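Side-chain contacts in xylulose kinase (Bifidobacterium adolescentis ATCC 15703, PDB 3I8B), which probably phosphorylates D-xylulose to D-xylulose 5-phosphate at the expense of ATP, as a sugar kinase of the FGGY family: residues Ser334-Ala339 against Glu405-Ser410; Leu399-Val404 against Arg441-Ser446; Trp173-Tyr178 against Pro255-Lys260. All blocks are in the same frame, centred on the assembly; numbering follows the deposited sequence.

Contact 1: residues Ser334-Ala339 against Glu405-Ser410; sequences SRILDA and EGLLCS
Ile336 and Leu337 meet Leu407 where two helices of the C-terminal FGGY domain, 335-344 and 396-420, pack against each other in this actin-like ATPase fold. The interface is apolar: no hydrogen bond crosses between 334-339 and 405-410, and the 179 Å² they bury together comes chiefly from leucine and isoleucine. The backbones are closest at Ile336 and Leu407, whose CA atoms lie 6.4 Å apart.

Contact with the backbone comes first. Ile336 extends its CG1 branch so far that CD1 reaches the main chain, 3.5 Å from Leu407 CA, tighter than ordinary van der Waals contact. The same methyl is 3.8 Å from Leu407 CB, which places it over the root of the leucine rather than at its end. On the other segment, Leu407 CD1 comes within 4.2 Å of Ser334 CA.

Contacts between side chains complete the group. Leu407 holds CG anti to its N (chi1 -177°), which carries the branched end across to the 334-339 segment. There it crosses Leu337 at about a right angle. Pro369 and Phe403 also touch Ile336, and Ile440 of helix 438-448 touches Leu407, so the pair belongs to a larger hydrophobic layer. Within Leu407 the work is divided: CB and CG serve Ile336, while the CD1 methyl abuts Leu337, 3.8 Å from its CG and 3.6 Å from its CD2.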
ATOM      1  N   SER A 334     -15.900   5.684  -3.356  1.00 23.76           N
ATOM      2  CA  SER A 334     -17.293   5.526  -2.998  1.00 23.62           C
ATOM      3  C   SER A 334     -17.892   6.820  -2.446  1.00 24.91           C
ATOM      4  O   SER A 334     -19.094   7.060  -2.584  1.00 23.94           O
ATOM      5  CB  SER A 334     -17.418   4.412  -1.960  1.00 18.21           C
ATOM      6  OG  SER A 334     -18.760   4.237  -1.588  1.00 32.59           O
ATOM      7  N   ARG A 335     -17.065   7.652  -1.816  1.00 21.50           N
ATOM      8  CA  ARG A 335     -17.575   8.903  -1.257  1.00 25.70           C
ATOM      9  C   ARG A 335     -18.300   9.740  -2.320  1.00 25.18           C
ATOM     10  O   ARG A 335     -19.241  10.459  -2.009  1.00 25.45           O
ATOM     11  CB  ARG A 335     -16.464   9.711  -0.584  1.00 24.85           C
ATOM     12  CG  ARG A 335     -15.388  10.208  -1.532  1.00 24.25           C
ATOM     13  CD  ARG A 335     -14.227  10.782  -0.752  1.00 23.36           C
ATOM     14  NE  ARG A 335     -14.647  11.898   0.086  1.00 30.37           N
ATOM     15  CZ  ARG A 335     -13.868  12.491   0.985  1.00 32.00           C
ATOM     16  NH1 ARG A 335     -12.624  12.063   1.164  1.00 42.65           N
ATOM     17  NH2 ARG A 335     -14.321  13.516   1.697  1.00 30.44           N
ATOM     18  N   ILE A 336     -17.872   9.622  -3.573  1.00 23.02           N
ATOM     19  CA  ILE A 336     -18.553  10.287  -4.684  1.00 24.27           C
ATOM     20  C   ILE A 336     -20.048   9.947  -4.680  1.00 27.39           C
ATOM     21  O   ILE A 336     -20.902  10.789  -4.956  1.00 22.09           O
ATOM     22  CB  ILE A 336     -17.958   9.849  -6.040  1.00 20.20           C
ATOM     23  CG1 ILE A 336     -16.486  10.243  -6.137  1.00 20.22           C
ATOM     24  CG2 ILE A 336     -18.754  10.435  -7.196  1.00 18.75           C
ATOM     25  CD1 ILE A 336     -15.815   9.804  -7.438  1.00 17.98           C
ATOM     26  N   LEU A 337     -20.352   8.696  -4.363  1.00 24.69           N
ATOM     27  CA  LEU A 337     -21.726   8.222  -4.333  1.00 24.92           C
ATOM     28  C   LEU A 337     -22.487   8.780  -3.137  1.00 25.83           C
ATOM     29  O   LEU A 337     -23.706   8.966  -3.201  1.00 25.52           O
ATOM     30  CB  LEU A 337     -21.740   6.694  -4.315  1.00 27.11           C
ATOM     31  CG  LEU A 337     -21.473   6.045  -5.671  1.00 29.79           C
ATOM     32  CD1 LEU A 337     -22.634   5.149  -6.082  1.00 42.77           C
ATOM     33  CD2 LEU A 337     -21.180   7.097  -6.737  1.00 29.28           C
ATOM     34  N   ASP A 338     -21.765   9.046  -2.050  1.00 25.61           N
ATOM     35  CA  ASP A 338     -22.352   9.715  -0.893  1.00 26.19           C
ATOM     36  C   ASP A 338     -22.724  11.150  -1.274  1.00 27.16           C
ATOM     37  O   ASP A 338     -23.820  11.625  -0.975  1.00 23.52           O
ATOM     38  CB  ASP A 338     -21.376   9.704   0.284  1.00 22.87           C
ATOM     39  CG  ASP A 338     -21.080   8.289   0.782  1.00 33.49           C
ATOM     40  OD1 ASP A 338     -22.027   7.486   0.868  1.00 31.15           O
ATOM     41  OD2 ASP A 338     -19.905   7.974   1.086  1.00 30.36           O
ATOM     42  N   ALA A 339     -21.796  11.827  -1.945  1.00 25.16           N
ATOM     43  CA  ALA A 339     -22.046  13.160  -2.472  1.00 25.26           C
ATOM     44  C   ALA A 339     -23.334  13.148  -3.275  1.00 25.69           C
ATOM     45  O   ALA A 339     -24.189  14.019  -3.110  1.00 24.10           O
ATOM     46  CB  ALA A 339     -20.888  13.605  -3.350  1.00 24.39           C
ATOM     47  N   GLU A 405     -20.753   7.719 -13.407  1.00 22.65           N
ATOM     48  CA  GLU A 405     -19.800   7.717 -14.503  1.00 20.68           C
ATOM     49  C   GLU A 405     -18.523   8.441 -14.095  1.00 22.31           C
ATOM     50  O   GLU A 405     -17.439   8.130 -14.585  1.00 22.03           O
ATOM     51  CB  GLU A 405     -20.416   8.338 -15.767  1.00 23.79           C
ATOM     52  CG  GLU A 405     -21.537   7.495 -16.392  1.00 23.72           C
ATOM     53  CD  GLU A 405     -21.941   7.974 -17.784  1.00 28.95           C
ATOM     54  OE1 GLU A 405     -21.666   9.154 -18.116  1.00 26.21           O
ATOM     55  OE2 GLU A 405     -22.544   7.174 -18.543  1.00 22.77           O
ATOM     56  N   GLY A 406     -18.650   9.400 -13.183  1.00 22.65           N
ATOM     57  CA  GLY A 406     -17.497  10.152 -12.725  1.00 17.51           C
ATOM     58  C   GLY A 406     -16.600   9.286 -11.867  1.00 18.59           C
ATOM     59  O   GLY A 406     -15.398   9.276 -12.041  1.00 18.50           O
ATOM     60  N   LEU A 407     -17.202   8.565 -10.931  1.00 22.90           N
ATOM     61  CA  LEU A 407     -16.472   7.641 -10.078  1.00 19.81           C
ATOM     62  C   LEU A 407     -15.657   6.670 -10.936  1.00 19.54           C
ATOM     63  O   LEU A 407     -14.455   6.528 -10.746  1.00 20.58           O
ATOM     64  CB  LEU A 407     -17.454   6.880  -9.179  1.00 20.22           C
ATOM     65  CG  LEU A 407     -16.914   5.887  -8.143  1.00 18.09           C
ATOM     66  CD1 LEU A 407     -17.978   5.581  -7.119  1.00 20.50           C
ATOM     67  CD2 LEU A 407     -16.424   4.604  -8.800  1.00 20.50           C
ATOM     68  N   LEU A 408     -16.321   6.019 -11.887  1.00 20.44           N
ATOM     69  CA  LEU A 408     -15.674   5.024 -12.746  1.00 21.17           C
ATOM     70  C   LEU A 408     -14.627   5.609 -13.677  1.00 20.40           C
ATOM     71  O   LEU A 408     -13.596   4.987 -13.908  1.00 20.96           O
ATOM     72  CB  LEU A 408     -16.710   4.258 -13.569  1.00 20.26           C
ATOM     73  CG  LEU A 408     -17.423   3.126 -12.829  1.00 24.32           C
ATOM     74  CD1 LEU A 408     -16.432   2.055 -12.403  1.00 22.28           C
ATOM     75  CD2 LEU A 408     -18.151   3.672 -11.625  1.00 23.01           C
ATOM     76  N   CYS A 409     -14.903   6.801 -14.213  1.00 20.16           N
ATOM     77  CA  CYS A 409     -13.981   7.485 -15.116  1.00 22.07           C
ATOM     78  C   CYS A 409     -12.653   7.852 -14.459  1.00 19.90           C
ATOM     79  O   CYS A 409     -11.609   7.801 -15.104  1.00 18.07           O
ATOM     80  CB  CYS A 409     -14.633   8.742 -15.709  1.00 16.95           C
ATOM     81  SG  CYS A 409     -15.739   8.384 -17.104  1.00 25.67           S
ATOM     82  N   SER A 410     -12.706   8.252 -13.190  1.00 18.63           N
ATOM     83  CA  SER A 410     -11.501   8.549 -12.432  1.00 15.00           C
ATOM     84  C   SER A 410     -10.633   7.295 -12.331  1.00 17.59           C
ATOM     85  O   SER A 410      -9.426   7.354 -12.544  1.00 17.64           O
ATOM     86  CB  SER A 410     -11.859   9.040 -11.026  1.00 18.89           C
ATOM     87  OG  SER A 410     -10.701   9.121 -10.212  1.00 18.38           O
TER

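Contact 2: residues Leu399-Val404 against Arg441-Ser446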
ATOM      1  N   LEU A 399     -27.831  13.695 -13.782  1.00 21.17           N
ATOM      2  CA  LEU A 399     -26.887  13.997 -12.712  1.00 25.46           C
ATOM      3  C   LEU A 399     -26.478  12.715 -11.992  1.00 22.60           C
ATOM      4  O   LEU A 399     -25.290  12.475 -11.756  1.00 22.86           O
ATOM      5  CB  LEU A 399     -27.470  14.989 -11.704  1.00 16.44           C
ATOM      6  CG  LEU A 399     -27.545  16.477 -12.097  1.00 23.81           C
ATOM      7  CD1 LEU A 399     -28.299  17.246 -11.051  1.00 21.18           C
ATOM      8  CD2 LEU A 399     -26.170  17.103 -12.304  1.00 23.25           C
ATOM      9  N   ALA A 400     -27.471  11.911 -11.623  1.00 24.19           N
ATOM     10  CA  ALA A 400     -27.222  10.624 -10.984  1.00 28.99           C
ATOM     11  C   ALA A 400     -26.204   9.833 -11.798  1.00 23.27           C
ATOM     12  O   ALA A 400     -25.198   9.364 -11.276  1.00 24.73           O
ATOM     13  CB  ALA A 400     -28.517   9.838 -10.853  1.00 24.70           C
ATOM     14  N   ARG A 401     -26.473   9.706 -13.092  1.00 26.93           N
ATOM     15  CA  ARG A 401     -25.609   8.962 -13.993  1.00 22.83           C
ATOM     16  C   ARG A 401     -24.205   9.582 -14.067  1.00 26.00           C
ATOM     17  O   ARG A 401     -23.212   8.865 -14.192  1.00 19.77           O
ATOM     18  CB  ARG A 401     -26.251   8.880 -15.383  1.00 24.89           C
ATOM     19  CG  ARG A 401     -25.448   8.119 -16.425  1.00 24.40           C
ATOM     20  CD  ARG A 401     -25.318   6.641 -16.061  1.00 24.41           C
ATOM     21  NE  ARG A 401     -24.791   5.853 -17.171  1.00 27.27           N
ATOM     22  CZ  ARG A 401     -25.491   4.953 -17.857  1.00 26.48           C
ATOM     23  NH1 ARG A 401     -26.759   4.716 -17.552  1.00 27.05           N
ATOM     24  NH2 ARG A 401     -24.921   4.290 -18.852  1.00 25.24           N
ATOM     25  N   ALA A 402     -24.131  10.911 -13.982  1.00 23.46           N
ATOM     26  CA  ALA A 402     -22.846  11.617 -14.000  1.00 24.13           C
ATOM     27  C   ALA A 402     -22.016  11.352 -12.739  1.00 21.67           C
ATOM     28  O   ALA A 402     -20.790  11.301 -12.800  1.00 22.22           O
ATOM     29  CB  ALA A 402     -23.054  13.136 -14.208  1.00 21.36           C
ATOM     30  N   PHE A 403     -22.688  11.192 -11.601  1.00 19.38           N
ATOM     31  CA  PHE A 403     -22.012  10.823 -10.363  1.00 19.17           C
ATOM     32  C   PHE A 403     -21.358   9.439 -10.502  1.00 22.01           C
ATOM     33  O   PHE A 403     -20.190   9.245 -10.152  1.00 18.46           O
ATOM     34  CB  PHE A 403     -22.999  10.796  -9.198  1.00 18.52           C
ATOM     35  CG  PHE A 403     -23.195  12.125  -8.515  1.00 23.40           C
ATOM     36  CD1 PHE A 403     -22.222  12.641  -7.672  1.00 20.71           C
ATOM     37  CD2 PHE A 403     -24.375  12.833  -8.680  1.00 22.03           C
ATOM     38  CE1 PHE A 403     -22.411  13.852  -7.036  1.00 23.68           C
ATOM     39  CE2 PHE A 403     -24.569  14.044  -8.042  1.00 22.66           C
ATOM     40  CZ  PHE A 403     -23.588  14.551  -7.217  1.00 22.26           C
ATOM     41  N   VAL A 404     -22.119   8.475 -11.011  1.00 22.41           N
ATOM     42  CA  VAL A 404     -21.588   7.117 -11.204  1.00 22.55           C
ATOM     43  C   VAL A 404     -20.498   7.066 -12.280  1.00 22.76           C
ATOM     44  O   VAL A 404     -19.442   6.442 -12.097  1.00 23.16           O
ATOM     45  CB  VAL A 404     -22.705   6.123 -11.566  1.00 21.00           C
ATOM     46  CG1 VAL A 404     -22.123   4.734 -11.792  1.00 25.62           C
ATOM     47  CG2 VAL A 404     -23.760   6.079 -10.472  1.00 18.52           C
ATOM     48  N   ARG A 441     -20.678  -2.057 -10.245  1.00 32.11           N
ATOM     49  CA  ARG A 441     -20.566  -3.388 -10.811  1.00 32.16           C
ATOM     50  C   ARG A 441     -21.129  -3.465 -12.237  1.00 32.86           C
ATOM     51  O   ARG A 441     -20.548  -4.118 -13.102  1.00 31.36           O
ATOM     52  CB  ARG A 441     -21.288  -4.377  -9.884  1.00 32.95           C
ATOM     53  CG  ARG A 441     -21.169  -5.829 -10.260  1.00 34.41           C
ATOM     54  CD  ARG A 441     -21.977  -6.721  -9.318  1.00 37.73           C
ATOM     55  NE  ARG A 441     -21.537  -6.623  -7.925  1.00 35.23           N
ATOM     56  CZ  ARG A 441     -21.844  -7.513  -6.979  1.00 40.85           C
ATOM     57  NH1 ARG A 441     -22.584  -8.579  -7.269  1.00 34.07           N
ATOM     58  NH2 ARG A 441     -21.404  -7.345  -5.740  1.00 42.68           N
ATOM     59  N   THR A 442     -22.246  -2.790 -12.491  1.00 30.48           N
ATOM     60  CA  THR A 442     -22.890  -2.875 -13.805  1.00 29.75           C
ATOM     61  C   THR A 442     -22.212  -2.034 -14.881  1.00 29.87           C
ATOM     62  O   THR A 442     -22.093  -2.453 -16.037  1.00 28.60           O
ATOM     63  CB  THR A 442     -24.364  -2.450 -13.750  1.00 32.63           C
ATOM     64  OG1 THR A 442     -25.099  -3.371 -12.934  1.00 38.61           O
ATOM     65  CG2 THR A 442     -24.958  -2.440 -15.151  1.00 29.72           C
ATOM     66  N   LEU A 443     -21.779  -0.840 -14.506  1.00 26.63           N
ATOM     67  CA  LEU A 443     -21.222   0.084 -15.478  1.00 28.71           C
ATOM     68  C   LEU A 443     -19.704  -0.043 -15.659  1.00 26.35           C
ATOM     69  O   LEU A 443     -19.157   0.495 -16.620  1.00 26.15           O
ATOM     70  CB  LEU A 443     -21.631   1.525 -15.143  1.00 28.17           C
ATOM     71  CG  LEU A 443     -23.125   1.792 -15.388  1.00 28.83           C
ATOM     72  CD1 LEU A 443     -23.532   3.175 -14.922  1.00 26.83           C
ATOM     73  CD2 LEU A 443     -23.479   1.584 -16.858  1.00 26.75           C
ATOM     74  N   ALA A 444     -19.040  -0.771 -14.762  1.00 25.08           N
ATOM     75  CA  ALA A 444     -17.572  -0.877 -14.804  1.00 27.51           C
ATOM     76  C   ALA A 444     -16.981  -1.344 -16.147  1.00 21.86           C
ATOM     77  O   ALA A 444     -16.095  -0.685 -16.696  1.00 21.01           O
ATOM     78  CB  ALA A 444     -17.056  -1.741 -13.665  1.00 21.88           C
ATOM     79  N   PRO A 445     -17.469  -2.471 -16.687  1.00 22.56           N
ATOM     80  CA  PRO A 445     -16.842  -2.982 -17.916  1.00 24.48           C
ATOM     81  C   PRO A 445     -16.925  -1.977 -19.046  1.00 23.88           C
ATOM     82  O   PRO A 445     -15.947  -1.761 -19.765  1.00 22.84           O
ATOM     83  CB  PRO A 445     -17.682  -4.220 -18.260  1.00 24.18           C
ATOM     84  CG  PRO A 445     -18.319  -4.623 -16.963  1.00 25.83           C
ATOM     85  CD  PRO A 445     -18.580  -3.326 -16.234  1.00 25.20           C
ATOM     86  N   SER A 446     -18.107  -1.386 -19.194  1.00 25.77           N
ATOM     87  CA  SER A 446     -18.386  -0.361 -20.195  1.00 29.11           C
ATOM     88  C   SER A 446     -17.365   0.780 -20.170  1.00 26.68           C
ATOM     89  O   SER A 446     -16.749   1.107 -21.191  1.00 23.77           O
ATOM     90  CB  SER A 446     -19.801   0.202 -19.968  1.00 25.21           C
ATOM     91  OG  SER A 446     -19.995   1.443 -20.611  1.00 38.00           O
TER
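Leu443 reaches from helix 438-448 toward helix 396-420, where Arg401 meets both of its methyls and Val404, about a turn on, meets CD1. The nearest CA atoms, those of Val404 and Leu443, are 8.2 Å apart, and the atoms that touch across this contact within the C-terminal FGGY domain all belong to side chains.

Arg401 can be followed outward. The CB bond leaves the backbone to one side of the facing helix, neither at it nor away from it, and CG lies anti to the backbone N (chi1 -180°); neither atom comes within 4.2 Å of the other segment. A bend at the next bond (chi2 65°) turns the chain so that CD begins the contact, 4.1 Å from Leu443 CD1. Arg401 NE then passes 3.7 Å from Leu443 CD1, and this methyl stands above the guanidinium plane, displaced toward its rim. CZ is equally far from both leucine methyls, 4.0 Å from Leu443 CD1 and from Leu443 CD2. At the tip, Arg401 NH2 is 3.7 Å from Leu443 CD2. The leucine therefore spreads its fork along one face of the flat group, from NE to NH2.

Val404 completes the site from the next turn: its CG1 lies 3.8 Å from Leu443 CD1, and the two side chains meet at about a right angle.

NE and NH1 of Arg401 find partners outside the two segments. NE forms a salt bridge with Glu405 OE2 and NH1 donates to Ala355 O, while Ser358 and Pro360 also touch the side chain. These bonds probably fix the rotation of the guanidinium, whose face, poor in hydrogen-bonding capacity, can accept methyl groups. A buried charge can thus pack against an aliphatic side chain while NE and NH1 bond at the edge.

Contact 3: residues Trp173-Tyr178 against Pro255-Lys260; sequences WRIAGY and PAIAGK
Arg174 and Ile175, at the end of helix 167-175, meet Ile257 from the loop between strands 241-243 and 267-273, in the N-terminal FGGY domain. Just before them, a face of the Trp173 ring is covered near its rim by Tyr178 CB.

Arg174 touches the loop with its backbone: its O lies 3.6 Å from Ile257 CD1. The arginine side chain curls back along its own segment, where NE donates to Tyr178 O over 2.8 Å. The acceptor is tilted 18° from the guanidinium plane, and the N-H...O angle of 133° makes the bond rather bent. Trp49 adds a cation-pi contact.

Ile175 brings the other carbonyl, with its O 3.4 Å from Ile257 CD1. Its side chain crosses that of Ile257 at about a right angle, and the CG2 methyls of Ile175 and Ile257 come 4.2 Å apart. CG1 lies beside the backbone N (chi1 -76° in Ile175), which leaves CG2 anti to it, and Ile257 does the same. Trp49 and Phe52 of helix 46-58 touch both isoleucines.

Gly177 is the first residue to leave helical backbone angles, in a Schellman motif: its phi is positive, and its N bonds to Arg174 O while Tyr178 N bonds to Trp173 O.

No hydrogen bond joins the two segments themselves. Ile257 CD1 lies against the carbonyl oxygens of Arg174 and Ile175 as a purely apolar group, which implies that this contact rests on van der Waals fit, while a backbone bond between Ile175 and Asp254 ties helix end and loop together right beside it.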
ATOM      1  N   TRP A 173      10.833  -9.572  13.483  1.00  9.06           N
ATOM      2  CA  TRP A 173      11.968  -9.558  14.414  1.00  6.52           C
ATOM      3  C   TRP A 173      11.565 -10.055  15.825  1.00  9.08           C
ATOM      4  O   TRP A 173      12.273 -10.857  16.459  1.00  8.09           O
ATOM      5  CB  TRP A 173      12.512  -8.125  14.439  1.00  6.65           C
ATOM      6  CG  TRP A 173      13.755  -7.880  15.206  1.00  8.42           C
ATOM      7  CD1 TRP A 173      15.019  -8.326  14.910  1.00  8.82           C
ATOM      8  CD2 TRP A 173      13.877  -7.071  16.379  1.00  8.06           C
ATOM      9  NE1 TRP A 173      15.912  -7.855  15.853  1.00  9.70           N
ATOM     10  CE2 TRP A 173      15.234  -7.090  16.764  1.00  8.11           C
ATOM     11  CE3 TRP A 173      12.964  -6.350  17.155  1.00  7.29           C
ATOM     12  CZ2 TRP A 173      15.701  -6.395  17.886  1.00 10.02           C
ATOM     13  CZ3 TRP A 173      13.424  -5.664  18.263  1.00  9.63           C
ATOM     14  CH2 TRP A 173      14.787  -5.689  18.618  1.00  9.65           C
ATOM     15  N   ARG A 174      10.415  -9.600  16.305  1.00  8.12           N
ATOM     16  CA  ARG A 174       9.867 -10.085  17.578  1.00  8.80           C
ATOM     17  C   ARG A 174       9.486 -11.581  17.516  1.00  9.48           C
ATOM     18  O   ARG A 174       9.683 -12.338  18.473  1.00  9.74           O
ATOM     19  CB  ARG A 174       8.636  -9.261  17.957  1.00  7.95           C
ATOM     20  CG  ARG A 174       8.921  -7.797  18.253  1.00  9.22           C
ATOM     21  CD  ARG A 174       9.972  -7.606  19.358  1.00 10.05           C
ATOM     22  NE  ARG A 174       9.722  -8.452  20.528  1.00 10.49           N
ATOM     23  CZ  ARG A 174       8.783  -8.223  21.444  1.00 13.70           C
ATOM     24  NH1 ARG A 174       7.995  -7.154  21.360  1.00  9.69           N
ATOM     25  NH2 ARG A 174       8.637  -9.068  22.453  1.00 12.63           N
ATOM     26  N   ILE A 175       8.933 -11.997  16.386  1.00  8.39           N
ATOM     27  CA  ILE A 175       8.588 -13.403  16.187  1.00  8.98           C
ATOM     28  C   ILE A 175       9.847 -14.299  16.241  1.00 10.11           C
ATOM     29  O   ILE A 175       9.811 -15.406  16.807  1.00  8.78           O
ATOM     30  CB  ILE A 175       7.749 -13.581  14.897  1.00  9.68           C
ATOM     31  CG1 ILE A 175       6.303 -13.104  15.155  1.00  9.22           C
ATOM     32  CG2 ILE A 175       7.782 -15.026  14.391  1.00  7.45           C
ATOM     33  CD1 ILE A 175       5.465 -13.000  13.899  1.00  8.44           C
ATOM     34  N   ALA A 176      10.950 -13.797  15.679  1.00  8.53           N
ATOM     35  CA  ALA A 176      12.253 -14.445  15.756  1.00  9.43           C
ATOM     36  C   ALA A 176      12.774 -14.476  17.176  1.00  8.84           C
ATOM     37  O   ALA A 176      13.814 -15.059  17.439  1.00 10.94           O
ATOM     38  CB  ALA A 176      13.286 -13.741  14.830  1.00  7.66           C
ATOM     39  N   GLY A 177      12.076 -13.814  18.088  1.00 10.87           N
ATOM     40  CA  GLY A 177      12.423 -13.885  19.493  1.00  9.03           C
ATOM     41  C   GLY A 177      13.294 -12.752  20.001  1.00  9.40           C
ATOM     42  O   GLY A 177      13.743 -12.791  21.144  1.00 10.16           O
ATOM     43  N   TYR A 178      13.533 -11.753  19.158  1.00  8.89           N
ATOM     44  CA  TYR A 178      14.340 -10.592  19.533  1.00  9.67           C
ATOM     45  C   TYR A 178      13.493  -9.526  20.213  1.00 10.49           C
ATOM     46  O   TYR A 178      12.268  -9.633  20.244  1.00  8.89           O
ATOM     47  CB  TYR A 178      15.070 -10.010  18.312  1.00  8.32           C
ATOM     48  CG  TYR A 178      16.054 -11.001  17.741  1.00 11.27           C
ATOM     49  CD1 TYR A 178      17.195 -11.346  18.455  1.00 11.42           C
ATOM     50  CD2 TYR A 178      15.825 -11.621  16.520  1.00  9.76           C
ATOM     51  CE1 TYR A 178      18.096 -12.265  17.968  1.00 16.03           C
ATOM     52  CE2 TYR A 178      16.729 -12.554  16.018  1.00 13.20           C
ATOM     53  CZ  TYR A 178      17.857 -12.865  16.753  1.00 15.97           C
ATOM     54  OH  TYR A 178      18.762 -13.770  16.290  1.00 13.18           O
ATOM     55  N   PRO A 255      11.262 -20.811  18.805  1.00 11.39           N
ATOM     56  CA  PRO A 255      10.456 -22.039  18.955  1.00 11.39           C
ATOM     57  C   PRO A 255       9.298 -21.902  19.953  1.00 14.22           C
ATOM     58  O   PRO A 255       8.320 -22.655  19.864  1.00 13.04           O
ATOM     59  CB  PRO A 255      11.474 -23.088  19.451  1.00 14.07           C
ATOM     60  CG  PRO A 255      12.800 -22.570  19.066  1.00 15.16           C
ATOM     61  CD  PRO A 255      12.692 -21.047  19.074  1.00 12.75           C
ATOM     62  N   ALA A 256       9.403 -20.957  20.888  1.00 18.51           N
ATOM     63  CA  ALA A 256       8.313 -20.694  21.824  1.00 13.12           C
ATOM     64  C   ALA A 256       7.149 -20.057  21.086  1.00 15.02           C
ATOM     65  O   ALA A 256       6.008 -20.134  21.535  1.00 17.28           O
ATOM     66  CB  ALA A 256       8.772 -19.798  22.981  1.00 16.51           C
ATOM     67  N   ILE A 257       7.433 -19.450  19.939  1.00 12.87           N
ATOM     68  CA  ILE A 257       6.389 -18.812  19.145  1.00 12.86           C
ATOM     69  C   ILE A 257       5.855 -19.689  18.000  1.00 11.32           C
ATOM     70  O   ILE A 257       4.633 -19.825  17.841  1.00 11.77           O
ATOM     71  CB  ILE A 257       6.838 -17.418  18.629  1.00 11.73           C
ATOM     72  CG1 ILE A 257       6.912 -16.430  19.795  1.00 13.93           C
ATOM     73  CG2 ILE A 257       5.875 -16.901  17.588  1.00 13.83           C
ATOM     74  CD1 ILE A 257       7.888 -15.293  19.566  1.00 19.82           C
ATOM     75  N   ALA A 258       6.741 -20.282  17.202  1.00 10.07           N
ATOM     76  CA  ALA A 258       6.283 -21.153  16.120  1.00  9.36           C
ATOM     77  C   ALA A 258       7.265 -22.294  15.823  1.00 12.55           C
ATOM     78  O   ALA A 258       8.455 -22.178  16.121  1.00 12.24           O
ATOM     79  CB  ALA A 258       6.018 -20.346  14.850  1.00  8.06           C
ATOM     80  N   GLY A 259       6.747 -23.383  15.246  1.00  9.83           N
ATOM     81  CA  GLY A 259       7.568 -24.471  14.726  1.00 10.48           C
ATOM     82  C   GLY A 259       8.203 -25.478  15.679  1.00 12.29           C
ATOM     83  O   GLY A 259       8.976 -26.320  15.221  1.00 10.53           O
ATOM     84  N   LYS A 260       7.910 -25.430  16.983  1.00 11.29           N
ATOM     85  CA  LYS A 260       8.580 -26.374  17.894  1.00 14.42           C
ATOM     86  C   LYS A 260       8.302 -27.855  17.574  1.00 15.87           C
ATOM     87  O   LYS A 260       9.119 -28.720  17.889  1.00 17.30           O
ATOM     88  CB  LYS A 260       8.288 -26.075  19.367  1.00 14.72           C
ATOM     89  CG  LYS A 260       6.960 -26.595  19.874  1.00 16.95           C
ATOM     90  CD  LYS A 260       6.754 -26.223  21.332  1.00 15.54           C
ATOM     91  CE  LYS A 260       5.672 -27.088  21.967  1.00 19.28           C
ATOM     92  NZ  LYS A 260       5.342 -26.634  23.356  1.00 21.95           N
TER

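How the contacts relate
Contacts 1 and 2 form one continuous cluster. They share helix 396-420, their centres are 8 Å apart, and they touch directly: Ile336 CG2 is 3.5 Å from Phe403 O, and Leu408 CD1 is 4.0 Å from Ala444 CA. Their segments alternate along the chain. Contact 3 belongs to the N-terminal FGGY domain, on the opposite side of the chain's centre, with its own centre 46 Å from that of contact 1 and 50 Å from that of contact 2. It lies nearer to annotated sites: the side chain of Arg174 is about 8 Å from that of Leu192, which helps bind magnesium, whereas contacts 1 and 2 lie away from them.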